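Local coordinates for protein - conserved hypothetical (Bacillus anthracis, PDB 4LES) that is of unknown function, a conserved hypothetical protein whose modelled part folds into a mostly antiparallel beta domain with a short helix packed on its main sheet, at residues A[90-95]-A[111-116]; A[150-155]-A[178-183]; A[94-99]-A[156-161]. One frame throughout, in Å; residues are numbered along the deposited sequence.

Contact 1 of 3, residues A[90-95]-A[111-116]; sequences VVERDK and VFIVVE
Phe112 turns the edge of its ring to the backbone of Lys95, with CD2 3.7 Å from Lys95 CA and Lys95 N close to the ring plane. CG stands anti to the carbonyl carbon (chi1 -74°), which carries the ring out from the strand, off the sheet, to where the chain at Lys95 passes; Val182 and Pro106 also touch it. The other flat group, the guanidinium of Arg93, also works through its edge: NE gives Lys95 O an almost straight bond of 2.9 Å, only 1° out of the guanidinium plane. The chain bends at chi3, which turns NE back toward that carbonyl, and CD rests on Val114 CG2. With NE tied back to its own chain just past the strand, NH1 forms a salt bridge to Glu158 and NH2 one to a bound phosphate, so three partners fix the rotation of the group.

Val90, Glu92, Ile113 and Val115 share the opposite face of the sheet. Val90 CG1 lies 3.6 Å from Ile113 CG2, while Ile113 CD1 swings alongside the extended chain of Glu92, 3.8 Å from its CB; Phe188 of helix 185-190 touches both Glu92 and Ile113.

Four backbone bonds join the strands. Val91 N to Val114 O and Val114 N to Val91 O are both 2.8 Å, and Arg93 and Phe112 make the next hydrogen-bonded pair, with Arg93 N to Phe112 O at 2.9 Å. Val90 with Val115 and Glu92 with Ile113 are the non-hydrogen-bonded pairs. This regular register, with the strand directions 161° apart, is that of the two central strands of a four-stranded antiparallel sheet.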
# COMPACT_ATOMS: atom_id res chain seq x y z
N VAL A 90 2.85 0.30 -7.09
CA VAL A 90 2.67 -1.02 -6.53
C VAL A 90 3.99 -1.72 -6.85
O VAL A 90 4.46 -1.63 -7.98
CB VAL A 90 1.50 -1.77 -7.18
CG1 VAL A 90 1.47 -3.20 -6.70
CG2 VAL A 90 0.19 -1.06 -6.90
N VAL A 91 4.58 -2.39 -5.87
CA VAL A 91 5.87 -3.07 -6.06
C VAL A 91 5.81 -4.53 -5.66
O VAL A 91 5.33 -4.86 -4.59
CB VAL A 91 6.95 -2.40 -5.21
CG1 VAL A 91 8.30 -3.08 -5.41
CG2 VAL A 91 7.04 -0.93 -5.58
N GLU A 92 6.31 -5.39 -6.53
CA GLU A 92 6.37 -6.83 -6.30
C GLU A 92 7.80 -7.11 -5.92
O GLU A 92 8.72 -6.83 -6.70
CB GLU A 92 6.00 -7.57 -7.60
CG GLU A 92 6.13 -9.08 -7.52
CD GLU A 92 5.79 -9.76 -8.84
OE1 GLU A 92 5.70 -9.09 -9.89
OE2 GLU A 92 5.63 -11.00 -8.83
N ARG A 93 8.01 -7.64 -4.72
CA ARG A 93 9.37 -7.92 -4.27
C ARG A 93 9.56 -9.15 -3.40
O ARG A 93 8.62 -9.69 -2.85
CB ARG A 93 9.96 -6.69 -3.57
CG ARG A 93 9.12 -6.06 -2.49
CD ARG A 93 9.52 -4.62 -2.25
NE ARG A 93 10.71 -4.50 -1.43
CZ ARG A 93 11.54 -3.46 -1.40
NH1 ARG A 93 12.58 -3.49 -0.60
NH2 ARG A 93 11.36 -2.41 -2.19
N ASP A 94 10.81 -9.57 -3.31
CA ASP A 94 11.26 -10.76 -2.56
C ASP A 94 11.46 -10.55 -1.06
O ASP A 94 11.61 -11.52 -0.33
CB ASP A 94 12.59 -11.25 -3.14
CG ASP A 94 13.70 -10.18 -3.07
OD1 ASP A 94 13.40 -8.96 -3.02
OD2 ASP A 94 14.89 -10.56 -3.08
N LYS A 95 11.51 -9.31 -0.60
CA LYS A 95 11.73 -9.05 0.82
C LYS A 95 11.48 -7.59 1.20
O LYS A 95 11.38 -6.70 0.33
CB LYS A 95 13.16 -9.42 1.22
CG LYS A 95 14.21 -8.56 0.53
CD LYS A 95 15.63 -8.89 0.95
CE LYS A 95 16.59 -7.94 0.24
NZ LYS A 95 18.01 -8.16 0.62
N VAL A 111 5.25 -13.70 -2.89
CA VAL A 111 5.97 -12.42 -2.96
C VAL A 111 5.27 -11.39 -2.11
O VAL A 111 4.12 -11.57 -1.74
CB VAL A 111 6.05 -11.85 -4.42
CG1 VAL A 111 6.98 -12.67 -5.27
CG2 VAL A 111 4.68 -11.77 -5.06
N PHE A 112 5.98 -10.33 -1.76
CA PHE A 112 5.37 -9.22 -1.08
C PHE A 112 4.87 -8.28 -2.17
O PHE A 112 5.60 -8.00 -3.12
CB PHE A 112 6.37 -8.45 -0.23
CG PHE A 112 6.78 -9.15 1.02
CD1 PHE A 112 5.84 -9.40 2.02
CD2 PHE A 112 8.09 -9.51 1.24
CE1 PHE A 112 6.21 -10.04 3.19
CE2 PHE A 112 8.47 -10.16 2.41
CZ PHE A 112 7.52 -10.42 3.38
N ILE A 113 3.62 -7.85 -2.06
CA ILE A 113 3.09 -6.84 -2.99
C ILE A 113 2.90 -5.63 -2.12
O ILE A 113 2.18 -5.70 -1.11
CB ILE A 113 1.75 -7.24 -3.62
CG1 ILE A 113 1.92 -8.55 -4.41
CG2 ILE A 113 1.26 -6.14 -4.56
CD1 ILE A 113 2.97 -8.48 -5.51
N VAL A 114 3.61 -4.55 -2.44
CA VAL A 114 3.54 -3.32 -1.67
C VAL A 114 2.74 -2.28 -2.45
O VAL A 114 3.04 -2.02 -3.60
CB VAL A 114 4.94 -2.72 -1.44
CG1 VAL A 114 4.85 -1.42 -0.63
CG2 VAL A 114 5.84 -3.72 -0.75
N VAL A 115 1.71 -1.73 -1.84
CA VAL A 115 0.94 -0.63 -2.45
C VAL A 115 1.33 0.64 -1.67
O VAL A 115 1.02 0.78 -0.48
CB VAL A 115 -0.59 -0.87 -2.34
CG1 VAL A 115 -1.37 0.29 -2.90
CG2 VAL A 115 -1.00 -2.16 -3.06
N GLU A 116 2.04 1.54 -2.32
CA GLU A 116 2.42 2.82 -1.70
C GLU A 116 1.31 3.85 -1.93
O GLU A 116 0.96 4.16 -3.06
CB GLU A 116 3.71 3.35 -2.32
CG GLU A 116 4.93 2.55 -1.93
CD GLU A 116 6.22 3.15 -2.47
OE1 GLU A 116 6.15 3.94 -3.46
OE2 GLU A 116 7.29 2.83 -1.92

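Contact 2 of 3, residues A[150-155]-A[178-183]; sequences WAASSY and NKVYVI
Apolar packing between Val180 and three residues of the helix makes up most of this contact. Val180 puts one methyl against each of the two alanines: CG1, anti to the backbone N (chi1 -179°), meets Ala151 CB at 3.6 Å, and CG2 sits over the helix backbone, 3.4 Å from Ala152 CA. The CB of Ala152 is a little farther from that same CG2, at 3.9 Å. One turn on from Ala151, Tyr155 closes over CG2 with its CB at 4.1 Å. The small alanines let the helix come down close, its axis within 7.0 Å of the strand axis at a direction angle of 128°. The pairing is a helix laid across the edge strand of an antiparallel sheet: 174-184 is the outermost strand within the chain, and Leu137 packs on Tyr181 and Ile183 from the other side.

Between flat groups the meeting is looser. The amide of Asn178 comes to the edge of the Tyr155 ring, ND2 4.1 Å from CE2, with the two planes 84° apart, nearly perpendicular.

Polar groups in the contact find their partners beyond it. Tyr155 OH is hydrogen-bonded to Glu116 of the neighbouring strand, while Asn178 ND2 bonds to Asp156 just past the helical segment and Asn178 OD1 makes a weak bond to Ala117 N. Within the helix, Tyr155 N bonds to Ala151 O at 2.8 Å. At its start Asp148 OD1 accepts from Ala151 N, and Ser147 OG takes the N-H of Val180, joining the strand to the chain just ahead of the helix.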
# COMPACT_ATOMS: atom_id res chain seq x y z
N TRP A 150 2.82 -6.40 9.97
CA TRP A 150 4.24 -6.53 10.35
C TRP A 150 5.16 -6.19 9.16
O TRP A 150 6.05 -5.35 9.28
CB TRP A 150 4.52 -7.93 10.94
CG TRP A 150 5.94 -8.17 11.54
CD1 TRP A 150 6.61 -9.37 11.54
CD2 TRP A 150 6.83 -7.21 12.17
NE1 TRP A 150 7.84 -9.22 12.15
CE2 TRP A 150 8.01 -7.92 12.54
CE3 TRP A 150 6.75 -5.84 12.46
CZ2 TRP A 150 9.09 -7.29 13.18
CZ3 TRP A 150 7.84 -5.22 13.10
CH2 TRP A 150 8.99 -5.95 13.44
N ALA A 151 4.91 -6.81 8.02
CA ALA A 151 5.69 -6.53 6.81
C ALA A 151 5.60 -5.05 6.48
O ALA A 151 6.60 -4.41 6.16
CB ALA A 151 5.19 -7.37 5.66
N ALA A 152 4.39 -4.48 6.59
CA ALA A 152 4.17 -3.06 6.32
C ALA A 152 5.01 -2.20 7.25
O ALA A 152 5.54 -1.15 6.84
CB ALA A 152 2.70 -2.70 6.45
N SER A 153 5.14 -2.64 8.50
CA SER A 153 5.95 -1.91 9.46
C SER A 153 7.43 -1.98 9.09
O SER A 153 8.14 -0.98 9.20
CB SER A 153 5.71 -2.47 10.87
OG SER A 153 6.53 -1.79 11.81
N SER A 154 7.89 -3.16 8.65
CA SER A 154 9.29 -3.34 8.24
C SER A 154 9.58 -2.51 7.02
O SER A 154 10.65 -1.90 6.91
CB SER A 154 9.57 -4.80 7.91
OG SER A 154 9.10 -5.61 8.96
N TYR A 155 8.63 -2.49 6.09
CA TYR A 155 8.78 -1.70 4.86
C TYR A 155 8.81 -0.22 5.19
O TYR A 155 9.53 0.53 4.55
CB TYR A 155 7.66 -1.99 3.87
CG TYR A 155 7.83 -1.25 2.57
CD1 TYR A 155 8.66 -1.74 1.58
CD2 TYR A 155 7.17 -0.06 2.35
CE1 TYR A 155 8.82 -1.07 0.39
CE2 TYR A 155 7.33 0.63 1.16
CZ TYR A 155 8.16 0.12 0.18
OH TYR A 155 8.32 0.78 -1.00
N ASN A 178 1.07 2.95 3.46
CA ASN A 178 1.62 1.82 2.71
C ASN A 178 0.99 0.51 3.15
O ASN A 178 0.83 0.28 4.32
CB ASN A 178 3.14 1.77 2.89
CG ASN A 178 3.82 2.97 2.25
OD1 ASN A 178 3.36 3.51 1.25
ND2 ASN A 178 4.89 3.42 2.85
N LYS A 179 0.59 -0.33 2.20
CA LYS A 179 0.05 -1.66 2.54
C LYS A 179 1.00 -2.70 1.98
O LYS A 179 1.56 -2.51 0.88
CB LYS A 179 -1.28 -1.92 1.84
CG LYS A 179 -2.28 -0.79 1.84
CD LYS A 179 -2.80 -0.50 3.21
CE LYS A 179 -4.03 0.38 3.05
NZ LYS A 179 -4.36 1.10 4.29
N VAL A 180 1.17 -3.80 2.69
CA VAL A 180 2.01 -4.88 2.22
C VAL A 180 1.26 -6.20 2.30
O VAL A 180 0.77 -6.59 3.37
CB VAL A 180 3.34 -4.96 3.01
CG1 VAL A 180 4.21 -6.09 2.48
CG2 VAL A 180 4.07 -3.63 2.92
N TYR A 181 1.16 -6.88 1.17
CA TYR A 181 0.47 -8.16 1.08
C TYR A 181 1.42 -9.29 0.72
O TYR A 181 2.46 -9.07 0.11
CB TYR A 181 -0.64 -8.08 0.03
CG TYR A 181 -1.52 -6.85 0.16
CD1 TYR A 181 -1.17 -5.65 -0.45
CD2 TYR A 181 -2.69 -6.88 0.91
CE1 TYR A 181 -1.97 -4.52 -0.35
CE2 TYR A 181 -3.51 -5.75 1.01
CZ TYR A 181 -3.13 -4.57 0.39
OH TYR A 181 -3.93 -3.44 0.49
N VAL A 182 1.06 -10.50 1.14
CA VAL A 182 1.82 -11.68 0.80
C VAL A 182 0.94 -12.43 -0.20
O VAL A 182 -0.12 -12.90 0.15
CB VAL A 182 2.16 -12.54 2.04
CG1 VAL A 182 2.78 -13.86 1.62
CG2 VAL A 182 3.11 -11.77 2.95
N ILE A 183 1.40 -12.51 -1.45
CA ILE A 183 0.61 -13.10 -2.51
C ILE A 183 1.34 -14.22 -3.22
O ILE A 183 2.57 -14.21 -3.30
CB ILE A 183 0.28 -12.01 -3.57
CG1 ILE A 183 -0.43 -10.83 -2.94
CG2 ILE A 183 -0.57 -12.57 -4.70
CD1 ILE A 183 -1.79 -11.18 -2.35

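Contact 3 of 3, residues A[94-99]-A[156-161]; sequences DKVGKE and DVEKGE. With PO4 (phosphate ion), chain E.
A glutamate near the end of a helix reaches across to a glycine of a strand corner and takes its backbone N-H: Glu158 OE1 accepts from Gly97 N at 2.8 Å, with 163° at the hydrogen. The donor lies 47° out of the carboxylate plane, so the approach is from above it. Helix 149-158 ends here in a Schellman motif, with Gly160 at positive phi, Glu161 N bonded to Asp156 O at 2.7 Å and Gly160 N to Val157 O at 2.9 Å.

Gly97 marks the point where the chain turns away from the sheet. Its backbone angles would press a CB against the preceding carbonyl oxygen, which suits glycine. The extended chain of Glu158, CG anti to the backbone N (chi1 176°), runs past the Gly97 carbonyl, with CG 3.3 Å from Gly97 O. Its second oxygen, OE2, is in a salt bridge with Arg93, so the carboxylate bridges the corner and the strand before it.

Beyond the corner, Lys98 lies with its aliphatic part on the helix end: CG is 3.6 Å from Glu158 CA, and a bend at chi3 brings CE to Val157 CG1. Ile101 also touches Val157. Lys159, the first residue past the helix, makes a weak hydrogen bond of 3.1 Å from NZ to O3 of a phosphate ion, probably from the crystallisation liquor, that is also hydrogen-bonded to Arg89 NH2.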
# COMPACT_ATOMS: atom_id res chain seq x y z
N ASP A 94 10.81 -9.57 -3.31
CA ASP A 94 11.26 -10.76 -2.56
C ASP A 94 11.46 -10.55 -1.06
O ASP A 94 11.61 -11.52 -0.33
CB ASP A 94 12.59 -11.25 -3.14
CG ASP A 94 13.70 -10.18 -3.07
OD1 ASP A 94 13.40 -8.96 -3.02
OD2 ASP A 94 14.89 -10.56 -3.08
N LYS A 95 11.51 -9.31 -0.60
CA LYS A 95 11.73 -9.05 0.82
C LYS A 95 11.48 -7.59 1.20
O LYS A 95 11.38 -6.70 0.33
CB LYS A 95 13.16 -9.42 1.22
CG LYS A 95 14.21 -8.56 0.53
CD LYS A 95 15.63 -8.89 0.95
CE LYS A 95 16.59 -7.94 0.24
NZ LYS A 95 18.01 -8.16 0.62
N VAL A 96 11.35 -7.36 2.51
CA VAL A 96 11.18 -6.02 3.09
C VAL A 96 12.06 -5.94 4.34
O VAL A 96 12.40 -6.97 4.92
CB VAL A 96 9.70 -5.68 3.46
CG1 VAL A 96 8.83 -5.59 2.21
CG2 VAL A 96 9.13 -6.67 4.47
N GLY A 97 12.44 -4.72 4.72
CA GLY A 97 13.25 -4.50 5.92
C GLY A 97 14.60 -3.86 5.65
O GLY A 97 14.89 -3.45 4.52
N LYS A 98 15.41 -3.76 6.71
CA LYS A 98 16.78 -3.22 6.63
C LYS A 98 17.73 -4.20 7.25
O LYS A 98 17.36 -4.98 8.12
CB LYS A 98 16.96 -1.91 7.39
CG LYS A 98 16.13 -0.74 6.92
CD LYS A 98 16.73 0.56 7.42
CE LYS A 98 16.82 0.60 8.93
NZ LYS A 98 17.78 1.66 9.32
N GLU A 99 18.99 -4.10 6.85
CA GLU A 99 20.02 -4.97 7.38
C GLU A 99 20.19 -4.81 8.90
O GLU A 99 20.42 -5.79 9.61
CB GLU A 99 21.32 -4.68 6.66
CG GLU A 99 22.42 -5.66 6.95
CD GLU A 99 23.64 -5.40 6.09
OE1 GLU A 99 24.58 -6.23 6.12
OE2 GLU A 99 23.66 -4.37 5.39
N ASP A 156 8.03 0.19 6.19
CA ASP A 156 8.00 1.59 6.60
C ASP A 156 9.34 2.03 7.21
O ASP A 156 9.82 3.12 6.89
CB ASP A 156 6.84 1.87 7.55
CG ASP A 156 5.48 1.78 6.85
OD1 ASP A 156 5.40 1.86 5.60
OD2 ASP A 156 4.47 1.65 7.57
N VAL A 157 9.93 1.20 8.07
CA VAL A 157 11.25 1.49 8.64
C VAL A 157 12.28 1.44 7.49
O VAL A 157 13.16 2.30 7.40
CB VAL A 157 11.66 0.51 9.77
CG1 VAL A 157 13.09 0.77 10.23
CG2 VAL A 157 10.70 0.63 10.94
N GLU A 158 12.16 0.45 6.62
CA GLU A 158 13.03 0.35 5.47
C GLU A 158 13.08 1.69 4.72
O GLU A 158 14.15 2.11 4.26
CB GLU A 158 12.53 -0.75 4.54
CG GLU A 158 13.34 -0.86 3.26
CD GLU A 158 12.80 -1.90 2.32
OE1 GLU A 158 11.97 -2.73 2.74
OE2 GLU A 158 13.21 -1.88 1.15
N LYS A 159 11.94 2.37 4.60
CA LYS A 159 11.87 3.65 3.89
C LYS A 159 12.09 4.90 4.76
O LYS A 159 11.93 6.01 4.28
CB LYS A 159 10.50 3.77 3.16
CG LYS A 159 10.29 2.70 2.08
CD LYS A 159 11.35 2.80 0.99
CE LYS A 159 11.33 1.58 0.08
NZ LYS A 159 12.46 1.59 -0.90
N GLY A 160 12.47 4.71 6.03
CA GLY A 160 12.70 5.84 6.94
C GLY A 160 11.41 6.46 7.46
O GLY A 160 11.39 7.61 7.88
N GLU A 161 10.33 5.69 7.44
CA GLU A 161 9.04 6.17 7.91
C GLU A 161 8.88 5.58 9.31
O GLU A 161 8.07 4.68 9.58
CB GLU A 161 7.94 5.76 6.93
CG GLU A 161 8.30 6.21 5.50
CD GLU A 161 7.24 5.93 4.46
OE1 GLU A 161 7.54 6.10 3.26
OE2 GLU A 161 6.10 5.54 4.82
P PO4 E . 12.57 0.67 -4.25
O1 PO4 E . 11.24 0.06 -3.85
O2 PO4 E . 12.80 0.53 -5.73
O3 PO4 E . 12.53 2.12 -3.91
O4 PO4 E . 13.68 -0.02 -3.51

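In the fold
After strand 69-79, strand 83-96 supplies the opening segments of contacts 1 and 3. Contact 1 closes soonest, when 110-121 returns beside it after a 15-residue excursion through strand 102-104. Contact 3 waits until the end of helix 149-158; the two start from the same stretch, and the second segment of contact 1 falls inside the loop that contact 3 closes. Contact 2 opens on that helix and closes on strand 174-184, so it crosses contact 3 but follows contact 1 in series. Contact 1 joins the two central strands; contacts 2 and 3 hold the helix on 174-184 and on the corner after 83-96, with the Glu116-Tyr155 hydrogen bond and the Arg93-Glu158 salt bridge linking them to contact 1.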